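Local coordinates for protein APL1 (Anopheles gambiae, PDB 3O6N) that probably pairs with the leucine-rich repeat protein LRIM1 in a heterodimer that regulates complement-like immunity in the mosquito, at residues A[72-77]-A[96-101]; A[253-258]-A[275-280]. One frame throughout, in Å; residues are numbered along the deposited sequence.

Both contacts join strands of successive leucine-rich repeats in the same run of parallel strands, on opposite sides of the chain's centre, their own centres about 37 Å apart. In each, aliphatic side chains fill the inner face, while the partly exposed face carries mostly polar and aromatic residues, with L73 among them in contact 1. Contact 1 is more peripheral and covers more surface, 573 against 399 Å²; contact 2 is more buried, with six of ten touching residues buried against five of twelve. The first strand of each leaves through an Asx turn, made by N75 and D254; an asparagine amide closes the end of contact 1, a serine carbonyl that of contact 2.

Contact 1: A[72-77]-A[96-101]; sequences ELLNLN and QKLYMG
At the start of 96-101, the N of Q96 donates to E72 O (2.7 Å). The same oxygen accepts the N of K97, so two N-H groups grip one carbonyl where the strands begin. The Q96 and E72 side chains run alongside each other, both extended, their amide and carboxylate planes 39° apart. K97 O then receives the N of L74, while K97 CB touches L73 CG and the rest of the lysine chain leads away. On the inner face L98 lies beside L74, pointing the same way, with L98 CD1 3.7 Å from L74 CD2; F89 and F113 also pack on L98. Y99 uses its backbone twice: its N donates to L74 O almost straight (172°), and its O takes the N of L76 at 2.7 Å. With CG anti to the carbonyl carbon (chi1 -57°), the Y99 ring swings back along the outer face and presents its edge to L73, CE2 lying 3.9 Å from L73 CD2. The ring also touches V121 and V123 of the next strand. M100 faces the interior, where its CG packs 4.0 Å from L76 CD1 as the two chains run side by side. At G101 the backbone N donates to N77 OD1 (2.9 Å), approaching from above the amide's carbonyl plane at a bent angle; OD1 also sits 3.3 Å from Y99 CB. N77 is itself held by an Asx turn, its N donating to N75 OD1. N103 reaches the carbonyls of both L76 and M100, tying the two turns together. Parallel strands in register, leucines inward and an asparagine bridging the turns are the signature of adjacent coils in a leucine-rich repeat solenoid.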
ATOM      1  N   GLU A  72     -12.796 -19.770  18.396  1.00 26.50           N
ATOM      2  CA  GLU A  72     -13.310 -18.840  17.396  1.00 28.89           C
ATOM      3  C   GLU A  72     -12.199 -17.921  16.906  1.00 27.76           C
ATOM      4  O   GLU A  72     -12.151 -17.563  15.730  1.00 25.27           O
ATOM      5  CB  GLU A  72     -14.468 -18.019  17.968  1.00 30.34           C
ATOM      6  CG  GLU A  72     -15.667 -18.859  18.378  1.00 39.41           C
ATOM      7  CD  GLU A  72     -16.826 -18.021  18.880  1.00 46.47           C
ATOM      8  OE1 GLU A  72     -16.622 -16.817  19.144  1.00 45.17           O
ATOM      9  OE2 GLU A  72     -17.942 -18.568  19.008  1.00 50.73           O
ATOM     10  N   LEU A  73     -11.309 -17.550  17.820  1.00 26.21           N
ATOM     11  CA  LEU A  73     -10.148 -16.735  17.488  1.00 26.62           C
ATOM     12  C   LEU A  73      -8.877 -17.432  17.958  1.00 25.77           C
ATOM     13  O   LEU A  73      -8.671 -17.626  19.155  1.00 26.43           O
ATOM     14  CB  LEU A  73     -10.261 -15.351  18.132  1.00 27.45           C
ATOM     15  CG  LEU A  73      -9.265 -14.274  17.688  1.00 29.96           C
ATOM     16  CD1 LEU A  73      -9.768 -12.892  18.075  1.00 33.72           C
ATOM     17  CD2 LEU A  73      -7.872 -14.521  18.255  1.00 26.12           C
ATOM     18  N   LEU A  74      -8.031 -17.812  17.009  1.00 23.23           N
ATOM     19  CA  LEU A  74      -6.787 -18.497  17.332  1.00 22.17           C
ATOM     20  C   LEU A  74      -5.586 -17.628  16.966  1.00 24.96           C
ATOM     21  O   LEU A  74      -5.356 -17.321  15.794  1.00 22.43           O
ATOM     22  CB  LEU A  74      -6.713 -19.844  16.611  1.00 20.73           C
ATOM     23  CG  LEU A  74      -5.456 -20.686  16.827  1.00 20.79           C
ATOM     24  CD1 LEU A  74      -5.307 -21.068  18.292  1.00 25.43           C
ATOM     25  CD2 LEU A  74      -5.495 -21.925  15.954  1.00 25.27           C
ATOM     26  N   ASN A  75      -4.827 -17.231  17.979  1.00 21.41           N
ATOM     27  CA  ASN A  75      -3.657 -16.393  17.770  1.00 19.01           C
ATOM     28  C   ASN A  75      -2.364 -17.200  17.865  1.00 17.03           C
ATOM     29  O   ASN A  75      -1.892 -17.511  18.959  1.00 20.87           O
ATOM     30  CB  ASN A  75      -3.648 -15.242  18.778  1.00 20.32           C
ATOM     31  CG  ASN A  75      -2.579 -14.211  18.478  1.00 24.82           C
ATOM     32  OD1 ASN A  75      -1.627 -14.485  17.748  1.00 21.37           O
ATOM     33  ND2 ASN A  75      -2.730 -13.018  19.045  1.00 26.64           N
ATOM     34  N   LEU A  76      -1.804 -17.544  16.710  1.00 16.16           N
ATOM     35  CA  LEU A  76      -0.537 -18.260  16.654  1.00 18.36           C
ATOM     36  C   LEU A  76       0.582 -17.362  16.123  1.00 18.23           C
ATOM     37  O   LEU A  76       1.567 -17.845  15.562  1.00 20.83           O
ATOM     38  CB  LEU A  76      -0.666 -19.513  15.788  1.00 15.07           C
ATOM     39  CG  LEU A  76      -1.765 -20.491  16.218  1.00 17.84           C
ATOM     40  CD1 LEU A  76      -1.973 -21.578  15.178  1.00 16.42           C
ATOM     41  CD2 LEU A  76      -1.442 -21.096  17.580  1.00 21.66           C
ATOM     42  N   ASN A  77       0.422 -16.054  16.300  1.00 18.69           N
ATOM     43  CA  ASN A  77       1.438 -15.094  15.883  1.00 22.47           C
ATOM     44  C   ASN A  77       2.752 -15.269  16.639  1.00 23.32           C
ATOM     45  O   ASN A  77       2.752 -15.427  17.861  1.00 24.16           O
ATOM     46  CB  ASN A  77       0.935 -13.660  16.080  1.00 21.49           C
ATOM     47  CG  ASN A  77       0.154 -13.146  14.894  1.00 24.32           C
ATOM     48  OD1 ASN A  77      -0.225 -13.905  14.004  1.00 23.16           O
ATOM     49  ND2 ASN A  77      -0.091 -11.842  14.876  1.00 29.20           N
ATOM     50  N   GLN A  96     -13.107 -18.491  13.356  1.00 25.99           N
ATOM     51  CA  GLN A  96     -13.529 -17.355  12.545  1.00 24.53           C
ATOM     52  C   GLN A  96     -12.343 -16.468  12.192  1.00 25.09           C
ATOM     53  O   GLN A  96     -12.287 -15.887  11.106  1.00 22.84           O
ATOM     54  CB  GLN A  96     -14.577 -16.527  13.293  1.00 27.72           C
ATOM     55  CG  GLN A  96     -15.876 -17.259  13.564  1.00 28.00           C
ATOM     56  CD  GLN A  96     -16.920 -16.370  14.214  1.00 34.69           C
ATOM     57  OE1 GLN A  96     -17.006 -15.177  13.924  1.00 39.06           O
ATOM     58  NE2 GLN A  96     -17.722 -16.950  15.097  1.00 35.48           N
ATOM     59  N   LYS A  97     -11.402 -16.350  13.122  1.00 20.93           N
ATOM     60  CA  LYS A  97     -10.225 -15.519  12.901  1.00 19.51           C
ATOM     61  C   LYS A  97      -8.961 -16.294  13.242  1.00 23.83           C
ATOM     62  O   LYS A  97      -8.810 -16.791  14.358  1.00 22.52           O
ATOM     63  CB  LYS A  97     -10.313 -14.232  13.722  1.00 23.82           C
ATOM     64  CG  LYS A  97     -11.510 -13.363  13.369  1.00 25.53           C
ATOM     65  CD  LYS A  97     -11.589 -12.135  14.258  1.00 32.12           C
ATOM     66  CE  LYS A  97     -12.784 -11.273  13.889  1.00 38.88           C
ATOM     67  NZ  LYS A  97     -14.056 -12.047  13.956  1.00 46.20           N
ATOM     68  N   LEU A  98      -8.061 -16.405  12.268  1.00 20.98           N
ATOM     69  CA  LEU A  98      -6.853 -17.208  12.424  1.00 19.48           C
ATOM     70  C   LEU A  98      -5.614 -16.368  12.153  1.00 20.77           C
ATOM     71  O   LEU A  98      -5.430 -15.857  11.050  1.00 19.22           O
ATOM     72  CB  LEU A  98      -6.882 -18.413  11.482  1.00 20.28           C
ATOM     73  CG  LEU A  98      -5.679 -19.361  11.517  1.00 17.40           C
ATOM     74  CD1 LEU A  98      -5.427 -19.870  12.927  1.00 19.06           C
ATOM     75  CD2 LEU A  98      -5.897 -20.527  10.569  1.00 19.36           C
ATOM     76  N   TYR A  99      -4.762 -16.235  13.163  1.00 15.98           N
ATOM     77  CA  TYR A  99      -3.550 -15.440  13.024  1.00 16.66           C
ATOM     78  C   TYR A  99      -2.322 -16.334  13.102  1.00 18.54           C
ATOM     79  O   TYR A  99      -2.073 -16.974  14.123  1.00 17.83           O
ATOM     80  CB  TYR A  99      -3.506 -14.354  14.098  1.00 20.01           C
ATOM     81  CG  TYR A  99      -4.715 -13.448  14.071  1.00 23.87           C
ATOM     82  CD1 TYR A  99      -4.752 -12.333  13.243  1.00 23.02           C
ATOM     83  CD2 TYR A  99      -5.824 -13.715  14.860  1.00 29.70           C
ATOM     84  CE1 TYR A  99      -5.857 -11.501  13.213  1.00 24.87           C
ATOM     85  CE2 TYR A  99      -6.934 -12.889  14.835  1.00 30.77           C
ATOM     86  CZ  TYR A  99      -6.944 -11.786  14.010  1.00 29.55           C
ATOM     87  OH  TYR A  99      -8.047 -10.965  13.985  1.00 28.30           O
ATOM     88  N   MET A 100      -1.565 -16.382  12.010  1.00 18.14           N
ATOM     89  CA  MET A 100      -0.372 -17.217  11.937  1.00 17.15           C
ATOM     90  C   MET A 100       0.802 -16.443  11.352  1.00 18.29           C
ATOM     91  O   MET A 100       1.690 -17.017  10.718  1.00 20.41           O
ATOM     92  CB  MET A 100      -0.648 -18.484  11.118  1.00 19.35           C
ATOM     93  CG  MET A 100      -1.604 -19.456  11.793  1.00 24.78           C
ATOM     94  SD  MET A 100      -1.677 -21.071  10.989  1.00 29.11           S
ATOM     95  CE  MET A 100      -2.544 -20.662   9.486  1.00 29.43           C
ATOM     96  N   GLY A 101       0.804 -15.134  11.577  1.00 19.39           N
ATOM     97  CA  GLY A 101       1.854 -14.276  11.061  1.00 18.82           C
ATOM     98  C   GLY A 101       3.116 -14.348  11.897  1.00 22.06           C
ATOM     99  O   GLY A 101       3.113 -14.894  13.002  1.00 19.84           O
TER

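Contact 2: A[253-258]-A[275-280]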
ATOM      1  N   VAL A 253      -3.355  10.945  -5.281  1.00 14.20           N
ATOM      2  CA  VAL A 253      -2.650   9.999  -6.135  1.00 11.85           C
ATOM      3  C   VAL A 253      -1.159  10.312  -6.129  1.00 14.09           C
ATOM      4  O   VAL A 253      -0.751  11.475  -6.257  1.00 17.34           O
ATOM      5  CB  VAL A 253      -3.217   9.968  -7.579  1.00 19.31           C
ATOM      6  CG1 VAL A 253      -3.072  11.328  -8.244  1.00 24.84           C
ATOM      7  CG2 VAL A 253      -2.523   8.889  -8.396  1.00 18.74           C
ATOM      8  N   ASP A 254      -0.346   9.281  -5.934  1.00 13.46           N
ATOM      9  CA  ASP A 254       1.100   9.460  -5.928  1.00 14.65           C
ATOM     10  C   ASP A 254       1.694   8.793  -7.160  1.00 16.95           C
ATOM     11  O   ASP A 254       1.665   7.567  -7.291  1.00 14.61           O
ATOM     12  CB  ASP A 254       1.718   8.886  -4.645  1.00 13.16           C
ATOM     13  CG  ASP A 254       3.175   9.285  -4.463  1.00 16.76           C
ATOM     14  OD1 ASP A 254       3.806   9.720  -5.447  1.00 15.51           O
ATOM     15  OD2 ASP A 254       3.692   9.159  -3.332  1.00 16.86           O
ATOM     16  N   LEU A 255       2.206   9.619  -8.069  1.00 13.58           N
ATOM     17  CA  LEU A 255       2.820   9.164  -9.308  1.00 13.91           C
ATOM     18  C   LEU A 255       4.330   9.399  -9.302  1.00 15.58           C
ATOM     19  O   LEU A 255       4.975   9.326 -10.346  1.00 16.69           O
ATOM     20  CB  LEU A 255       2.221   9.929 -10.495  1.00 13.82           C
ATOM     21  CG  LEU A 255       0.700   9.826 -10.641  1.00 20.90           C
ATOM     22  CD1 LEU A 255       0.193  10.784 -11.710  1.00 22.44           C
ATOM     23  CD2 LEU A 255       0.314   8.408 -10.971  1.00 21.84           C
ATOM     24  N   SER A 256       4.893   9.687  -8.132  0.54 17.64           N
ATOM     25  CA  SER A 256       6.320   9.994  -8.045  0.54 17.25           C
ATOM     26  C   SER A 256       7.166   8.790  -8.445  0.54 17.20           C
ATOM     27  O   SER A 256       6.714   7.649  -8.361  0.54 15.07           O
ATOM     28  CB  SER A 256       6.701  10.478  -6.641  0.54 14.79           C
ATOM     29  OG  SER A 256       6.529   9.460  -5.673  0.54 16.78           O
ATOM     30  N   TYR A 257       8.391   9.053  -8.886  1.00 12.93           N
ATOM     31  CA  TYR A 257       9.307   7.991  -9.303  1.00 10.93           C
ATOM     32  C   TYR A 257       8.700   7.103 -10.390  1.00 16.04           C
ATOM     33  O   TYR A 257       8.647   5.877 -10.261  1.00 14.47           O
ATOM     34  CB  TYR A 257       9.746   7.149  -8.101  1.00 12.70           C
ATOM     35  CG  TYR A 257      10.575   7.920  -7.100  1.00 14.48           C
ATOM     36  CD1 TYR A 257      11.952   8.009  -7.234  1.00 17.12           C
ATOM     37  CD2 TYR A 257       9.978   8.566  -6.025  1.00 16.16           C
ATOM     38  CE1 TYR A 257      12.716   8.716  -6.315  1.00 19.62           C
ATOM     39  CE2 TYR A 257      10.731   9.275  -5.107  1.00 18.99           C
ATOM     40  CZ  TYR A 257      12.097   9.344  -5.255  1.00 22.03           C
ATOM     41  OH  TYR A 257      12.842  10.049  -4.337  1.00 26.44           O
ATOM     42  N   ASN A 258       8.236   7.748 -11.455  1.00 15.81           N
ATOM     43  CA  ASN A 258       7.805   7.058 -12.660  1.00 14.05           C
ATOM     44  C   ASN A 258       8.525   7.658 -13.866  1.00 16.96           C
ATOM     45  O   ASN A 258       9.558   8.305 -13.706  1.00 19.05           O
ATOM     46  CB  ASN A 258       6.284   7.115 -12.812  1.00 12.80           C
ATOM     47  CG  ASN A 258       5.581   6.032 -11.995  1.00 14.94           C
ATOM     48  OD1 ASN A 258       5.479   4.888 -12.432  1.00 18.38           O
ATOM     49  ND2 ASN A 258       5.108   6.389 -10.799  1.00 14.53           N
ATOM     50  N   GLU A 275      -7.236  16.341  -4.020  1.00 16.71           N
ATOM     51  CA  GLU A 275      -6.568  17.323  -3.160  1.00 19.90           C
ATOM     52  C   GLU A 275      -5.044  17.237  -3.196  1.00 18.10           C
ATOM     53  O   GLU A 275      -4.358  18.252  -3.050  1.00 20.07           O
ATOM     54  CB  GLU A 275      -7.045  17.194  -1.710  1.00 22.27           C
ATOM     55  CG  GLU A 275      -8.509  17.547  -1.488  1.00 28.94           C
ATOM     56  CD  GLU A 275      -8.886  17.575  -0.016  1.00 36.59           C
ATOM     57  OE1 GLU A 275      -7.976  17.529   0.840  1.00 32.66           O
ATOM     58  OE2 GLU A 275     -10.096  17.642   0.286  1.00 41.63           O
ATOM     59  N   ARG A 276      -4.517  16.032  -3.387  1.00 15.74           N
ATOM     60  CA  ARG A 276      -3.074  15.818  -3.317  1.00 15.85           C
ATOM     61  C   ARG A 276      -2.547  15.050  -4.529  1.00 15.68           C
ATOM     62  O   ARG A 276      -2.979  13.930  -4.815  1.00 16.30           O
ATOM     63  CB  ARG A 276      -2.704  15.101  -2.007  1.00 17.21           C
ATOM     64  CG  ARG A 276      -3.219  15.818  -0.759  1.00 17.66           C
ATOM     65  CD  ARG A 276      -2.804  15.115   0.540  1.00 19.81           C
ATOM     66  NE  ARG A 276      -3.382  13.779   0.666  1.00 18.38           N
ATOM     67  CZ  ARG A 276      -4.585  13.519   1.171  1.00 23.87           C
ATOM     68  NH1 ARG A 276      -5.360  14.507   1.599  1.00 22.38           N
ATOM     69  NH2 ARG A 276      -5.018  12.266   1.248  1.00 21.96           N
ATOM     70  N   LEU A 277      -1.613  15.672  -5.239  1.00 14.32           N
ATOM     71  CA  LEU A 277      -1.051  15.107  -6.455  1.00 10.65           C
ATOM     72  C   LEU A 277       0.465  15.138  -6.375  1.00 16.46           C
ATOM     73  O   LEU A 277       1.076  16.208  -6.434  1.00 15.40           O
ATOM     74  CB  LEU A 277      -1.531  15.913  -7.670  1.00 13.09           C
ATOM     75  CG  LEU A 277      -1.013  15.551  -9.067  1.00 14.95           C
ATOM     76  CD1 LEU A 277      -1.310  14.097  -9.408  1.00 15.75           C
ATOM     77  CD2 LEU A 277      -1.628  16.479 -10.119  1.00 16.52           C
ATOM     78  N   TYR A 278       1.070  13.964  -6.228  1.00 13.57           N
ATOM     79  CA  TYR A 278       2.519  13.865  -6.118  1.00 12.07           C
ATOM     80  C   TYR A 278       3.116  13.350  -7.418  1.00 16.34           C
ATOM     81  O   TYR A 278       2.722  12.293  -7.911  1.00 17.22           O
ATOM     82  CB  TYR A 278       2.913  12.959  -4.945  1.00 12.68           C
ATOM     83  CG  TYR A 278       2.324  13.376  -3.617  1.00 19.20           C
ATOM     84  CD1 TYR A 278       2.924  14.369  -2.842  1.00 19.76           C
ATOM     85  CD2 TYR A 278       1.174  12.768  -3.124  1.00 21.67           C
ATOM     86  CE1 TYR A 278       2.387  14.744  -1.615  1.00 19.41           C
ATOM     87  CE2 TYR A 278       0.633  13.142  -1.904  1.00 21.27           C
ATOM     88  CZ  TYR A 278       1.243  14.125  -1.156  1.00 18.63           C
ATOM     89  OH  TYR A 278       0.697  14.489   0.054  1.00 21.53           O
ATOM     90  N   ILE A 279       4.049  14.114  -7.984  1.00 14.39           N
ATOM     91  CA  ILE A 279       4.680  13.734  -9.239  1.00 14.12           C
ATOM     92  C   ILE A 279       6.187  14.005  -9.202  1.00 13.88           C
ATOM     93  O   ILE A 279       6.784  14.369 -10.218  1.00 17.12           O
ATOM     94  CB  ILE A 279       4.063  14.510 -10.444  1.00 15.21           C
ATOM     95  CG1 ILE A 279       2.616  14.913 -10.143  1.00 16.22           C
ATOM     96  CG2 ILE A 279       4.136  13.675 -11.711  1.00 14.53           C
ATOM     97  CD1 ILE A 279       1.878  15.509 -11.335  1.00 19.72           C
ATOM     98  N   SER A 280       6.808  13.838  -8.041  1.00 13.57           N
ATOM     99  CA  SER A 280       8.235  14.135  -7.942  1.00 17.33           C
ATOM    100  C   SER A 280       9.036  13.050  -8.644  1.00 17.23           C
ATOM    101  O   SER A 280       8.536  11.946  -8.866  1.00 14.14           O
ATOM    102  CB  SER A 280       8.683  14.243  -6.480  1.00 14.80           C
ATOM    103  OG  SER A 280       8.894  12.954  -5.919  1.00 14.81           O
TER
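V253 and L277 make the tightest apolar meeting of these two segments: side by side and pointing the same way, they bring V253 CG1 to 3.5 Å from L277 CD1, closer than usual for two carbons. A chi1 of 61° puts CG1 between the backbone N and the carbonyl carbon of V253, and this placement brings it against the leucine methyl. L255 continues this inner face more loosely, its CD1 4.3 Å from L277 CD1. Between the strands, V253 N donates to R276 O, Y278 N to V253 O almost straight (174°), and L255 N to Y278 O at 2.7 Å. The turn that follows is also buried: the N of S256 donates to D254 OD1 in an Asx turn that shapes the backbone leaving the strand, and Y257 N donates to S280 O (2.9 Å).

The outer face is more polar and only partly covered. Here D254 crosses Y278 at about a right angle, its OD1 3.4 Å from Y278 CB, and the R276 guanidinium pairs with E252. Loosest is the Y257 side chain, exposed to solvent, which meets S280 thinly and stacks instead on H235. Aliphatic side chains turned inward from short parallel strands, with N282 of the later repeat bonding the L255 carbonyl of the earlier one through its ND2, are characteristic of consecutive coils of a leucine-rich repeat solenoid.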